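Local coordinates for phosphoribosylformylglycinamidine synthase 2 (Thermus thermophilus, PDB 3VIU), which belongs to the PurM-like (AIR synthase related) family, repeating an N-terminal and a C-terminal family domain within one chain that here carries ADP and magnesium, at residues G144-G149 / E412-Q417; R190-R195 / L253-Q258; A202-D207 / D285-R290; D485-G490 / E503-L508; V643-E648 / V697-G702. All coordinates share one frame; numbering follows the deposited sequence.

Contact 1 of 5, residues G144-G149 / E412-Q417; sequences GIAFYG and ERYDHQ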
# COMPACT_ATOMS: atom_id res chain seq x y z
N GLY A 144 6.09 -13.60 9.69
CA GLY A 144 4.74 -13.31 10.14
C GLY A 144 3.75 -13.11 9.01
O GLY A 144 2.61 -13.57 9.09
N ILE A 145 4.18 -12.43 7.95
CA ILE A 145 3.31 -12.19 6.80
C ILE A 145 2.97 -13.52 6.13
O ILE A 145 1.82 -13.77 5.78
CB ILE A 145 4.00 -11.25 5.76
CG1 ILE A 145 4.07 -9.82 6.31
CG2 ILE A 145 3.24 -11.27 4.44
CD1 ILE A 145 4.64 -8.80 5.34
N ALA A 146 3.98 -14.37 5.97
CA ALA A 146 3.78 -15.67 5.34
C ALA A 146 2.84 -16.53 6.18
O ALA A 146 1.98 -17.23 5.65
CB ALA A 146 5.13 -16.39 5.17
N PHE A 147 3.00 -16.46 7.50
CA PHE A 147 2.17 -17.23 8.41
C PHE A 147 0.69 -16.95 8.26
O PHE A 147 -0.11 -17.86 8.10
CB PHE A 147 2.59 -16.96 9.86
CG PHE A 147 1.54 -17.34 10.87
CD1 PHE A 147 0.89 -16.36 11.62
CD2 PHE A 147 1.18 -18.68 11.06
CE1 PHE A 147 -0.10 -16.70 12.55
CE2 PHE A 147 0.19 -19.03 11.99
CZ PHE A 147 -0.45 -18.04 12.74
N TYR A 148 0.31 -15.68 8.32
CA TYR A 148 -1.10 -15.35 8.21
C TYR A 148 -1.67 -15.60 6.83
O TYR A 148 -2.69 -16.28 6.68
CB TYR A 148 -1.34 -13.89 8.61
CG TYR A 148 -2.72 -13.67 9.16
CD1 TYR A 148 -3.82 -13.57 8.31
CD2 TYR A 148 -2.94 -13.63 10.54
CE1 TYR A 148 -5.11 -13.44 8.83
CE2 TYR A 148 -4.22 -13.50 11.06
CZ TYR A 148 -5.30 -13.41 10.20
OH TYR A 148 -6.56 -13.31 10.71
N GLY A 149 -1.00 -15.06 5.82
CA GLY A 149 -1.45 -15.22 4.45
C GLY A 149 -1.53 -16.64 3.96
O GLY A 149 -2.51 -17.03 3.32
N GLU A 412 9.00 -16.59 -2.12
CA GLU A 412 9.06 -18.05 -2.12
C GLU A 412 8.45 -18.57 -0.82
O GLU A 412 8.18 -19.77 -0.68
CB GLU A 412 10.51 -18.52 -2.26
CG GLU A 412 10.90 -18.92 -3.69
CD GLU A 412 12.40 -19.14 -3.85
OE1 GLU A 412 13.00 -19.80 -2.97
OE2 GLU A 412 12.97 -18.66 -4.85
N ARG A 413 8.24 -17.67 0.13
CA ARG A 413 7.66 -18.03 1.42
C ARG A 413 6.15 -18.11 1.28
O ARG A 413 5.48 -18.77 2.08
CB ARG A 413 7.99 -16.98 2.49
CG ARG A 413 9.46 -16.81 2.82
CD ARG A 413 10.03 -18.08 3.41
NE ARG A 413 11.39 -17.88 3.88
CZ ARG A 413 11.72 -17.03 4.85
NH1 ARG A 413 10.78 -16.30 5.43
NH2 ARG A 413 12.98 -16.90 5.23
N TYR A 414 5.61 -17.44 0.26
CA TYR A 414 4.17 -17.39 0.05
C TYR A 414 3.65 -18.31 -1.07
O TYR A 414 4.31 -18.49 -2.09
CB TYR A 414 3.75 -15.95 -0.25
CG TYR A 414 4.53 -14.88 0.50
CD1 TYR A 414 4.70 -14.95 1.89
CD2 TYR A 414 5.07 -13.78 -0.17
CE1 TYR A 414 5.39 -13.95 2.59
CE2 TYR A 414 5.75 -12.78 0.51
CZ TYR A 414 5.91 -12.86 1.89
OH TYR A 414 6.58 -11.86 2.57
N ASP A 415 2.45 -18.86 -0.85
CA ASP A 415 1.81 -19.72 -1.84
C ASP A 415 0.37 -19.29 -2.08
O ASP A 415 -0.05 -18.23 -1.61
CB ASP A 415 1.87 -21.20 -1.41
CG ASP A 415 1.51 -21.41 0.06
OD1 ASP A 415 0.38 -21.10 0.46
OD2 ASP A 415 2.38 -21.91 0.81
N HIS A 416 -0.38 -20.10 -2.82
CA HIS A 416 -1.78 -19.81 -3.14
C HIS A 416 -1.95 -18.85 -4.30
O HIS A 416 -2.92 -18.09 -4.35
CB HIS A 416 -2.52 -19.24 -1.93
CG HIS A 416 -2.70 -20.22 -0.81
ND1 HIS A 416 -3.34 -21.43 -0.97
CD2 HIS A 416 -2.34 -20.16 0.50
CE1 HIS A 416 -3.36 -22.07 0.19
NE2 HIS A 416 -2.76 -21.32 1.09
N GLN A 417 -1.01 -18.86 -5.25
CA GLN A 417 -1.12 -17.98 -6.40
C GLN A 417 -2.38 -18.32 -7.20
O GLN A 417 -2.92 -17.47 -7.91
CB GLN A 417 0.11 -18.09 -7.30
CG GLN A 417 1.38 -17.58 -6.65
CD GLN A 417 1.95 -18.54 -5.62
OE1 GLN A 417 2.82 -18.17 -4.84
NE2 GLN A 417 1.46 -19.78 -5.63
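Arg413 meets Ala146 through the base of its side chain: its CB sits 4.0 Å from the Ala146 CB, and its backbone O is about as near to the same methyl. From there the side chain bends at chi2 and leads off, and its guanidinium finds a salt bridge with Asp724 near the end of the chain. Tyr414 carries most of the contact. Its CG is anti to the carbonyl carbon (chi1 -35°), which lays the ring alongside the helix, and the Ala146 methyl comes in at the ring edge, near its plane, with CB 3.6 Å from Tyr414 CE1. One residue back on the helix, Ile145 offers its CG2 branch, 3.9 Å from Tyr414 CE1. The loop after helix 408-411 thus packs against helix 132-152, a helix of the first PurM-like N-terminal domain, just before the chain enters strand 422-424 of the second such sheet. The Tyr414 hydroxyl is buried here and has no partner in the model; Ile145 CG2 is 3.9 Å from the Tyr414 OH. Further along, His416 brings CD2 to 4.2 Å from the Gly149 O, while its NE2 is hydrogen-bonded to the backbone O of Asn150, the next residue of the helix.

Contact 2 of 5, residues R190-R195 / L253-Q258; sequences RASLGR and LVEGVQ
Ser192 receives the carboxylate of Glu255 with two donors, both on the same oxygen. The hydroxyl OG gives a hydrogen bond of 2.9 Å to Glu255 OE2, on that oxygen's syn lone pair. The backbone N of Ser192 also points at Glu255 OE2 with a fair angle of 155°, but the modelled 2.4 Å is very short, and its exact length is doubtful. Glu255 arrives with CG between its backbone N and carbonyl carbon (chi1 50°) and the chain extended beyond, which carries the carboxylate straight across to the 190-195 loop. Arg195 lies beside it without forming a salt bridge: its NE is 4.3 Å from Glu255 OE1, the guanidinium and carboxylate planes are 61° apart, and the arginine's own ion pair is with Glu317. What touches is its aliphatic part, Arg195 CG at 3.6 Å from Glu255 OE2. Toward the strand, Gly256 CA makes a CH...O contact of 3.0 Å with Arg190 O. The Arg190 guanidinium leaves in another direction, to a salt bridge with Glu67 of the ADP pocket. The chemistry implies that a loop leading into strand 196-201 is tied to the edge strand 254-259 of the same sheet chiefly through one carboxylate oxygen, whose negative charge the nearby arginine would probably ease.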
# COMPACT_ATOMS: atom_id res chain seq x y z
N ARG A 190 -23.31 0.76 7.29
CA ARG A 190 -24.58 1.43 7.57
C ARG A 190 -25.53 0.56 8.38
O ARG A 190 -25.45 -0.67 8.34
CB ARG A 190 -25.25 1.84 6.27
CG ARG A 190 -24.52 2.92 5.50
CD ARG A 190 -24.57 4.26 6.22
NE ARG A 190 -23.87 5.30 5.47
CZ ARG A 190 -22.56 5.29 5.20
NH1 ARG A 190 -21.80 4.29 5.62
NH2 ARG A 190 -22.02 6.28 4.51
N ALA A 191 -26.42 1.21 9.12
CA ALA A 191 -27.39 0.51 9.94
C ALA A 191 -28.66 1.35 10.04
O ALA A 191 -28.60 2.57 10.17
CB ALA A 191 -26.82 0.27 11.34
N SER A 192 -29.82 0.70 9.96
CA SER A 192 -31.09 1.41 10.05
C SER A 192 -31.58 1.41 11.49
O SER A 192 -31.06 0.68 12.34
CB SER A 192 -32.14 0.76 9.14
OG SER A 192 -32.33 -0.61 9.45
N LEU A 193 -32.57 2.24 11.78
CA LEU A 193 -33.07 2.32 13.13
C LEU A 193 -33.83 1.07 13.55
O LEU A 193 -34.57 0.48 12.77
CB LEU A 193 -33.97 3.55 13.28
CG LEU A 193 -34.46 3.81 14.70
CD1 LEU A 193 -33.31 3.69 15.71
CD2 LEU A 193 -35.09 5.19 14.74
N GLY A 194 -33.63 0.66 14.80
CA GLY A 194 -34.33 -0.51 15.32
C GLY A 194 -33.74 -1.86 14.97
O GLY A 194 -34.42 -2.87 15.01
N ARG A 195 -32.45 -1.88 14.63
CA ARG A 195 -31.79 -3.12 14.25
C ARG A 195 -30.84 -3.63 15.33
O ARG A 195 -30.26 -2.86 16.09
CB ARG A 195 -30.98 -2.90 12.97
CG ARG A 195 -31.75 -2.21 11.87
CD ARG A 195 -32.97 -3.01 11.50
NE ARG A 195 -32.59 -4.38 11.19
CZ ARG A 195 -33.25 -5.45 11.60
NH1 ARG A 195 -34.34 -5.30 12.34
NH2 ARG A 195 -32.82 -6.66 11.29
N LEU A 253 -27.82 -10.47 3.32
CA LEU A 253 -28.45 -10.60 4.63
C LEU A 253 -28.11 -9.44 5.56
O LEU A 253 -28.71 -9.30 6.63
CB LEU A 253 -28.02 -11.91 5.27
CG LEU A 253 -28.31 -13.15 4.43
CD1 LEU A 253 -27.72 -14.38 5.11
CD2 LEU A 253 -29.81 -13.30 4.25
N VAL A 254 -27.17 -8.61 5.15
CA VAL A 254 -26.74 -7.50 5.99
C VAL A 254 -26.83 -6.13 5.32
O VAL A 254 -26.74 -6.01 4.10
CB VAL A 254 -25.30 -7.72 6.46
CG1 VAL A 254 -25.21 -9.01 7.27
CG2 VAL A 254 -24.36 -7.80 5.27
N GLU A 255 -27.00 -5.10 6.14
CA GLU A 255 -27.08 -3.73 5.64
C GLU A 255 -25.82 -2.97 6.05
O GLU A 255 -25.59 -1.85 5.60
CB GLU A 255 -28.33 -3.03 6.18
CG GLU A 255 -28.51 -3.16 7.68
CD GLU A 255 -29.74 -2.42 8.18
OE1 GLU A 255 -30.84 -2.67 7.65
OE2 GLU A 255 -29.60 -1.58 9.10
N GLY A 256 -25.03 -3.59 6.91
CA GLY A 256 -23.80 -2.97 7.37
C GLY A 256 -22.87 -3.97 8.03
O GLY A 256 -23.32 -4.85 8.76
N VAL A 257 -21.58 -3.83 7.76
CA VAL A 257 -20.57 -4.71 8.32
C VAL A 257 -19.37 -3.87 8.73
O VAL A 257 -18.90 -3.02 7.97
CB VAL A 257 -20.09 -5.75 7.31
CG1 VAL A 257 -19.11 -6.70 7.97
CG2 VAL A 257 -21.28 -6.51 6.74
N GLN A 258 -18.87 -4.11 9.94
CA GLN A 258 -17.73 -3.38 10.46
C GLN A 258 -16.73 -4.32 11.08
O GLN A 258 -17.09 -5.26 11.79
CB GLN A 258 -18.18 -2.37 11.53
CG GLN A 258 -18.27 -0.96 11.04
CD GLN A 258 -16.98 -0.49 10.42
OE1 GLN A 258 -15.94 -0.44 11.08
NE2 GLN A 258 -17.03 -0.14 9.15

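Contact 3 of 5, residues A202-D207 / D285-R290; sequences AKTGRD and DLVPTR
Arg290 grips Asp207 end-on with two nitrogens, one to each carboxylate oxygen. NH1 gives the short arm, 2.6 Å to Asp207 OD2, nearly straight at 165° and in the guanidinium plane; NH2 gives the longer one, 3.0 Å to Asp207 OD1 on its syn lone pair. The two flat groups are turned 32° against each other, so the salt bridge is somewhat twisted. Asp207 OD1 has a further, weak hydrogen bond with the Ser304 hydroxyl, and Arg290 NH2 shares a water with Lys203 O, its own link to that water being weak. One face of the guanidinium lies on Gly205, whose CA is 3.6 Å above the plane. The backbones are satisfied in step with this: Thr204 N donates to Pro288 O at 2.9 Å, and Arg290 N donates to Thr204 O at 3.1 Å, coming from above the carbonyl plane. The Thr204 hydroxyl is taken up by Arg307 and Tyr199, and Val287 CG1 packs beside it. Beside the salt bridge, Lys203 crosses Arg290 at about a right angle, its CG 3.3 Å from Arg290 CB. Through its hydrogen bonds to Pro288 and Arg290, which flank Thr289, Thr204 forms a single beta bridge with Thr289, joining the loops that follow strands 196-201 and 279-283 of one PurM-like C-terminal domain sheet.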
# COMPACT_ATOMS: atom_id res chain seq x y z
N ALA A 202 -13.52 -14.24 17.27
CA ALA A 202 -12.87 -14.55 18.54
C ALA A 202 -13.56 -13.82 19.69
O ALA A 202 -14.30 -12.86 19.49
CB ALA A 202 -11.40 -14.14 18.48
N LYS A 203 -13.32 -14.30 20.91
CA LYS A 203 -13.91 -13.67 22.08
C LYS A 203 -12.98 -12.53 22.53
O LYS A 203 -11.77 -12.59 22.32
CB LYS A 203 -14.13 -14.70 23.20
CG LYS A 203 -13.00 -15.69 23.39
CD LYS A 203 -12.95 -16.73 22.28
CE LYS A 203 -11.71 -17.62 22.40
NZ LYS A 203 -11.60 -18.34 23.71
N THR A 204 -13.56 -11.49 23.11
CA THR A 204 -12.79 -10.33 23.55
C THR A 204 -11.95 -10.58 24.80
O THR A 204 -12.47 -10.98 25.84
CB THR A 204 -13.72 -9.13 23.84
OG1 THR A 204 -14.39 -8.76 22.64
CG2 THR A 204 -12.93 -7.95 24.35
N GLY A 205 -10.65 -10.34 24.66
CA GLY A 205 -9.73 -10.52 25.78
C GLY A 205 -8.99 -9.23 26.10
O GLY A 205 -9.31 -8.17 25.56
N ARG A 206 -8.00 -9.31 26.98
CA ARG A 206 -7.23 -8.13 27.34
C ARG A 206 -6.04 -8.01 26.39
O ARG A 206 -4.90 -8.23 26.78
CB ARG A 206 -6.76 -8.22 28.80
CG ARG A 206 -7.81 -7.73 29.78
CD ARG A 206 -7.44 -7.98 31.24
NE ARG A 206 -7.66 -9.36 31.62
CZ ARG A 206 -8.46 -9.75 32.62
NH1 ARG A 206 -8.59 -11.04 32.88
NH2 ARG A 206 -9.12 -8.86 33.35
N ASP A 207 -6.35 -7.67 25.15
CA ASP A 207 -5.35 -7.53 24.09
C ASP A 207 -5.15 -6.08 23.66
O ASP A 207 -6.12 -5.34 23.45
CB ASP A 207 -5.77 -8.35 22.87
CG ASP A 207 -5.96 -9.83 23.18
OD1 ASP A 207 -6.51 -10.54 22.32
OD2 ASP A 207 -5.56 -10.28 24.27
N ASP A 285 -22.55 -7.09 28.61
CA ASP A 285 -22.76 -8.39 29.21
C ASP A 285 -22.99 -9.48 28.17
O ASP A 285 -22.79 -10.66 28.45
CB ASP A 285 -23.95 -8.37 30.18
CG ASP A 285 -23.74 -7.42 31.34
OD1 ASP A 285 -22.62 -7.40 31.90
OD2 ASP A 285 -24.69 -6.69 31.69
N LEU A 286 -23.41 -9.09 26.97
CA LEU A 286 -23.65 -10.07 25.92
C LEU A 286 -22.40 -10.36 25.09
O LEU A 286 -22.37 -11.32 24.31
CB LEU A 286 -24.79 -9.60 25.01
CG LEU A 286 -26.18 -10.15 25.33
CD1 LEU A 286 -26.32 -10.47 26.79
CD2 LEU A 286 -27.22 -9.14 24.89
N VAL A 287 -21.37 -9.53 25.27
CA VAL A 287 -20.11 -9.67 24.56
C VAL A 287 -19.30 -10.90 25.03
O VAL A 287 -19.00 -11.03 26.22
CB VAL A 287 -19.23 -8.38 24.73
CG1 VAL A 287 -17.89 -8.55 24.05
CG2 VAL A 287 -19.95 -7.19 24.15
N PRO A 288 -18.97 -11.82 24.11
CA PRO A 288 -18.20 -13.04 24.40
C PRO A 288 -16.84 -12.67 24.99
O PRO A 288 -16.09 -11.91 24.40
CB PRO A 288 -18.05 -13.70 23.03
CG PRO A 288 -19.25 -13.23 22.30
CD PRO A 288 -19.32 -11.77 22.68
N THR A 289 -16.53 -13.23 26.15
CA THR A 289 -15.27 -12.94 26.83
C THR A 289 -14.34 -14.15 26.87
O THR A 289 -14.80 -15.30 26.95
CB THR A 289 -15.53 -12.46 28.27
OG1 THR A 289 -16.33 -13.44 28.95
CG2 THR A 289 -16.25 -11.12 28.27
N ARG A 290 -13.04 -13.89 26.84
CA ARG A 290 -12.02 -14.93 26.87
C ARG A 290 -11.33 -14.99 28.22
O ARG A 290 -10.69 -15.99 28.56
CB ARG A 290 -10.98 -14.66 25.78
CG ARG A 290 -9.89 -15.71 25.66
CD ARG A 290 -8.80 -15.21 24.73
NE ARG A 290 -7.99 -14.18 25.36
CZ ARG A 290 -7.32 -13.24 24.70
NH1 ARG A 290 -6.59 -12.35 25.36
NH2 ARG A 290 -7.38 -13.19 23.37
O HOH W 1 -9.45 -13.43 21.74

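Contact 4 of 5, residues D485-G490 / E503-L508; sequences DGLNLG and ETIAGL. With ADP (adenosine-5'-diphosphate), chain B.
Strand 485-488 and helix 503-508 run nearly antiparallel, 161° between their directions, with axes 10.5 Å apart at closest. Leu487 points from the strand toward the helix and uses both branches: CD2 slides past the Thr504 methyl, 3.8 Å from its CG2, and reaches Leu508 CD2, while CD1 crosses Ile505 at about a right angle, 3.9 Å from Ile505 CG1. Further along, Leu489 CD2 packs on the Thr504 side chain, whose hydroxyl is spent on Glu500 O, one turn back in the helix. At the other end Asp485 turns its carboxylate to the adenine. Asp485 OD1 accepts a hydrogen bond of 3.0 Å from N6 of ADP, and Asp485 OD2 lies 2.7 Å from ADP N1; Leu508 CD2 packs 3.7 Å from Asp485 OD1. Leu487 CG packs 3.8 Å from ADP N6. This is the first strand and the helix of a beta-alpha-beta crossover, completed by strand 519-525, with the adenine end of the ADP pocket at its side.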
# COMPACT_ATOMS: atom_id res chain seq x y z
N ASP A 485 -3.06 5.50 -0.77
CA ASP A 485 -1.79 6.00 -0.28
C ASP A 485 -1.58 5.77 1.20
O ASP A 485 -2.39 6.20 2.03
CB ASP A 485 -1.65 7.49 -0.57
CG ASP A 485 -2.68 8.32 0.16
OD1 ASP A 485 -2.29 9.26 0.89
OD2 ASP A 485 -3.88 8.03 0.00
N GLY A 486 -0.50 5.07 1.53
CA GLY A 486 -0.17 4.82 2.91
C GLY A 486 0.90 5.83 3.28
O GLY A 486 2.06 5.66 2.93
N LEU A 487 0.51 6.89 3.97
CA LEU A 487 1.48 7.90 4.37
C LEU A 487 2.17 7.51 5.68
O LEU A 487 1.51 7.06 6.62
CB LEU A 487 0.79 9.26 4.55
CG LEU A 487 -0.03 9.78 3.36
CD1 LEU A 487 -0.52 11.18 3.67
CD2 LEU A 487 0.80 9.77 2.07
N ASN A 488 3.48 7.67 5.72
CA ASN A 488 4.29 7.37 6.91
C ASN A 488 5.30 8.51 7.04
O ASN A 488 6.11 8.74 6.15
CB ASN A 488 5.04 6.06 6.72
CG ASN A 488 4.11 4.91 6.38
OD1 ASN A 488 3.58 4.24 7.26
ND2 ASN A 488 3.90 4.69 5.09
N LEU A 489 5.23 9.24 8.15
CA LEU A 489 6.12 10.36 8.39
C LEU A 489 6.48 10.50 9.86
O LEU A 489 6.02 9.73 10.72
CB LEU A 489 5.47 11.66 7.91
CG LEU A 489 5.29 11.79 6.39
CD1 LEU A 489 3.81 11.60 6.06
CD2 LEU A 489 5.78 13.14 5.91
N GLY A 490 7.32 11.49 10.14
CA GLY A 490 7.73 11.75 11.50
C GLY A 490 6.64 12.56 12.16
O GLY A 490 5.52 12.67 11.63
N GLU A 503 4.16 18.64 2.03
CA GLU A 503 4.72 18.45 0.69
C GLU A 503 4.35 17.08 0.11
O GLU A 503 4.12 16.94 -1.09
CB GLU A 503 6.24 18.59 0.72
CG GLU A 503 6.74 20.01 0.94
CD GLU A 503 6.52 20.88 -0.26
OE1 GLU A 503 5.68 21.81 -0.18
OE2 GLU A 503 7.18 20.64 -1.29
N THR A 504 4.30 16.07 0.97
CA THR A 504 3.96 14.73 0.52
C THR A 504 2.54 14.76 -0.03
O THR A 504 2.28 14.28 -1.13
CB THR A 504 4.05 13.72 1.68
OG1 THR A 504 5.42 13.62 2.11
CG2 THR A 504 3.54 12.34 1.25
N ILE A 505 1.61 15.34 0.72
CA ILE A 505 0.24 15.41 0.25
C ILE A 505 0.11 16.27 -1.03
O ILE A 505 -0.63 15.91 -1.94
CB ILE A 505 -0.69 15.93 1.36
CG1 ILE A 505 -0.81 14.85 2.45
CG2 ILE A 505 -2.05 16.30 0.77
CD1 ILE A 505 -1.80 15.15 3.57
N ALA A 506 0.84 17.38 -1.10
CA ALA A 506 0.77 18.23 -2.29
C ALA A 506 1.33 17.45 -3.48
O ALA A 506 0.86 17.59 -4.61
CB ALA A 506 1.57 19.52 -2.07
N GLY A 507 2.34 16.62 -3.22
CA GLY A 507 2.92 15.82 -4.29
C GLY A 507 1.90 14.89 -4.93
O GLY A 507 1.79 14.83 -6.15
N LEU A 508 1.15 14.16 -4.10
CA LEU A 508 0.13 13.24 -4.58
C LEU A 508 -0.95 13.98 -5.38
O LEU A 508 -1.34 13.56 -6.47
CB LEU A 508 -0.51 12.52 -3.39
CG LEU A 508 0.02 11.13 -3.00
CD1 LEU A 508 1.44 10.92 -3.47
CD2 LEU A 508 -0.09 10.97 -1.50
PB ADP B . -9.21 1.35 9.81
O1B ADP B . -8.87 1.83 11.18
O2B ADP B . -7.91 0.67 9.15
O3B ADP B . -10.47 0.23 9.93
PA ADP B . -9.10 4.04 9.36
O1A ADP B . -10.01 4.64 10.38
O2A ADP B . -7.63 3.85 10.03
O3A ADP B . -9.70 2.60 8.87
O5' ADP B . -8.92 5.00 8.05
C5' ADP B . -9.81 6.13 8.16
C4' ADP B . -10.56 6.44 6.83
O4' ADP B . -9.93 7.55 6.12
C3' ADP B . -10.58 5.26 5.82
O3' ADP B . -11.80 5.30 5.07
C2' ADP B . -9.35 5.52 4.95
O2' ADP B . -9.45 4.92 3.66
C1' ADP B . -9.28 7.05 4.90
N9 ADP B . -7.89 7.53 4.81
C8 ADP B . -6.99 7.58 5.83
N7 ADP B . -5.85 8.06 5.41
C5 ADP B . -5.95 8.35 4.10
C6 ADP B . -5.07 8.88 3.12
N6 ADP B . -3.77 9.23 3.45
N1 ADP B . -5.53 9.04 1.85
C2 ADP B . -6.78 8.70 1.51
N3 ADP B . -7.64 8.20 2.40
C4 ADP B . -7.27 8.01 3.69

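Contact 5 of 5, residues V643-E648 / V697-G702; sequences VEVREE and VLTPGG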
# COMPACT_ATOMS: atom_id res chain seq x y z
N VAL A 643 22.50 -4.16 -28.00
CA VAL A 643 22.07 -2.80 -28.30
C VAL A 643 23.21 -1.80 -28.38
O VAL A 643 24.36 -2.11 -28.13
CB VAL A 643 21.10 -2.31 -27.21
CG1 VAL A 643 19.92 -3.26 -27.07
CG2 VAL A 643 21.83 -2.19 -25.88
N GLU A 644 22.85 -0.57 -28.73
CA GLU A 644 23.81 0.51 -28.80
C GLU A 644 23.31 1.71 -28.00
O GLU A 644 22.19 2.16 -28.17
CB GLU A 644 24.03 0.98 -30.23
CG GLU A 644 24.84 2.28 -30.28
CD GLU A 644 24.63 3.07 -31.54
OE1 GLU A 644 23.46 3.36 -31.88
OE2 GLU A 644 25.64 3.42 -32.20
N VAL A 645 24.16 2.23 -27.12
CA VAL A 645 23.78 3.40 -26.35
C VAL A 645 24.72 4.49 -26.86
O VAL A 645 25.94 4.37 -26.76
CB VAL A 645 23.97 3.17 -24.83
CG1 VAL A 645 25.42 2.91 -24.51
CG2 VAL A 645 23.47 4.37 -24.07
N ARG A 646 24.14 5.55 -27.41
CA ARG A 646 24.92 6.65 -27.98
C ARG A 646 25.68 7.55 -27.03
O ARG A 646 26.61 8.24 -27.44
CB ARG A 646 24.02 7.50 -28.87
CG ARG A 646 23.64 6.76 -30.12
CD ARG A 646 22.84 7.61 -31.05
NE ARG A 646 22.49 6.84 -32.24
CZ ARG A 646 21.58 7.22 -33.12
NH1 ARG A 646 20.92 8.37 -32.96
NH2 ARG A 646 21.31 6.44 -34.16
N GLU A 647 25.29 7.55 -25.77
CA GLU A 647 25.99 8.38 -24.81
C GLU A 647 26.69 7.51 -23.80
O GLU A 647 26.10 6.57 -23.28
CB GLU A 647 25.02 9.30 -24.10
CG GLU A 647 24.23 10.19 -25.02
CD GLU A 647 23.09 10.86 -24.30
OE1 GLU A 647 22.12 10.16 -23.94
OE2 GLU A 647 23.16 12.09 -24.09
N GLU A 648 27.95 7.79 -23.55
CA GLU A 648 28.68 7.03 -22.55
C GLU A 648 28.62 7.90 -21.31
O GLU A 648 28.15 9.04 -21.36
CB GLU A 648 30.12 6.79 -22.99
CG GLU A 648 30.48 5.31 -23.08
CD GLU A 648 30.81 4.68 -21.74
OE1 GLU A 648 30.04 4.91 -20.77
OE2 GLU A 648 31.82 3.94 -21.64
N VAL A 697 26.39 -4.17 -25.06
CA VAL A 697 26.09 -2.76 -25.26
C VAL A 697 27.19 -1.99 -25.99
O VAL A 697 28.30 -1.84 -25.48
CB VAL A 697 25.84 -2.04 -23.91
CG1 VAL A 697 25.43 -0.59 -24.17
CG2 VAL A 697 24.76 -2.78 -23.10
N LEU A 698 26.88 -1.51 -27.19
CA LEU A 698 27.84 -0.74 -27.95
C LEU A 698 27.74 0.71 -27.52
O LEU A 698 26.64 1.27 -27.44
CB LEU A 698 27.58 -0.86 -29.46
CG LEU A 698 28.48 -0.02 -30.37
CD1 LEU A 698 29.93 -0.41 -30.21
CD2 LEU A 698 28.05 -0.19 -31.81
N THR A 699 28.88 1.31 -27.19
CA THR A 699 28.95 2.71 -26.79
C THR A 699 29.96 3.35 -27.73
O THR A 699 30.72 2.65 -28.40
CB THR A 699 29.49 2.89 -25.35
OG1 THR A 699 30.84 2.43 -25.29
CG2 THR A 699 28.66 2.12 -24.35
N PRO A 700 30.00 4.68 -27.79
CA PRO A 700 30.96 5.34 -28.68
C PRO A 700 32.41 4.97 -28.32
O PRO A 700 33.32 5.18 -29.12
CB PRO A 700 30.68 6.83 -28.45
CG PRO A 700 29.24 6.86 -28.04
CD PRO A 700 29.13 5.67 -27.12
N GLY A 701 32.60 4.41 -27.13
CA GLY A 701 33.94 4.05 -26.70
C GLY A 701 34.26 2.57 -26.69
O GLY A 701 35.25 2.15 -26.10
N GLY A 702 33.42 1.76 -27.33
CA GLY A 702 33.67 0.34 -27.37
C GLY A 702 32.47 -0.45 -26.89
O GLY A 702 31.45 0.11 -26.51
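Val645 O and Leu698 O come within 3.2 Å, two acceptors with no bond between them, although Leu698 O is also taken by Val645 N, just where two paired strands stop. They are neighbouring parallel strands, 641-644 and 694-699, in the mixed sheet of the second PurM-like C-terminal domain. Pairing up to that point is regular: Leu698 N donates to Val643 O at 2.8 Å, almost straight at 174°, and the Val645 N bond to Leu698 O is 2.7 Å, nearly along the C=O axis. Val643 and Val697 run alongside one another in the same direction. Beyond them a chi1 of 62° tucks the CG1 branch of Val645 over its own backbone, and this branch touches two side chains, 3.5 Å from Val697 CG1 and 3.3 Å from Thr699 CG2. The chain of Glu648 crosses over Thr699, its CG 3.5 Å from Thr699 CB, while Pro700 meets the Arg646 carbonyl oxygen with its CG. Segment 697-702 then closes a type I turn leading into strand 702-707. Thr699 also makes an ST turn, its OG1 accepting from Gly701 N, and Gly702 O takes two bonds from Thr699, one from the backbone N at 2.9 Å and one from the hydroxyl OG1 at 2.7 Å.

Contact 4 is wholly buried, about 12 Å between its centre and that of the chain, and is held by hydrocarbon packing beside the ADP. The other four are only partly buried. Contacts 2 and 3 serve the same sheet, meeting it at the two ends of strand 196-201, and both rely on a carboxylate: in contact 2 it takes bonds from a serine, in contact 3 from an arginine. Contact 5, about 66 Å from contact 2 centre to centre, lies in the second sheet of the same strand order and depends on backbone pairing between strands. Contact 1 is likewise largely apolar, as contact 4 is, but lies partly buried, joining a helix of the first half to the loop that enters the second.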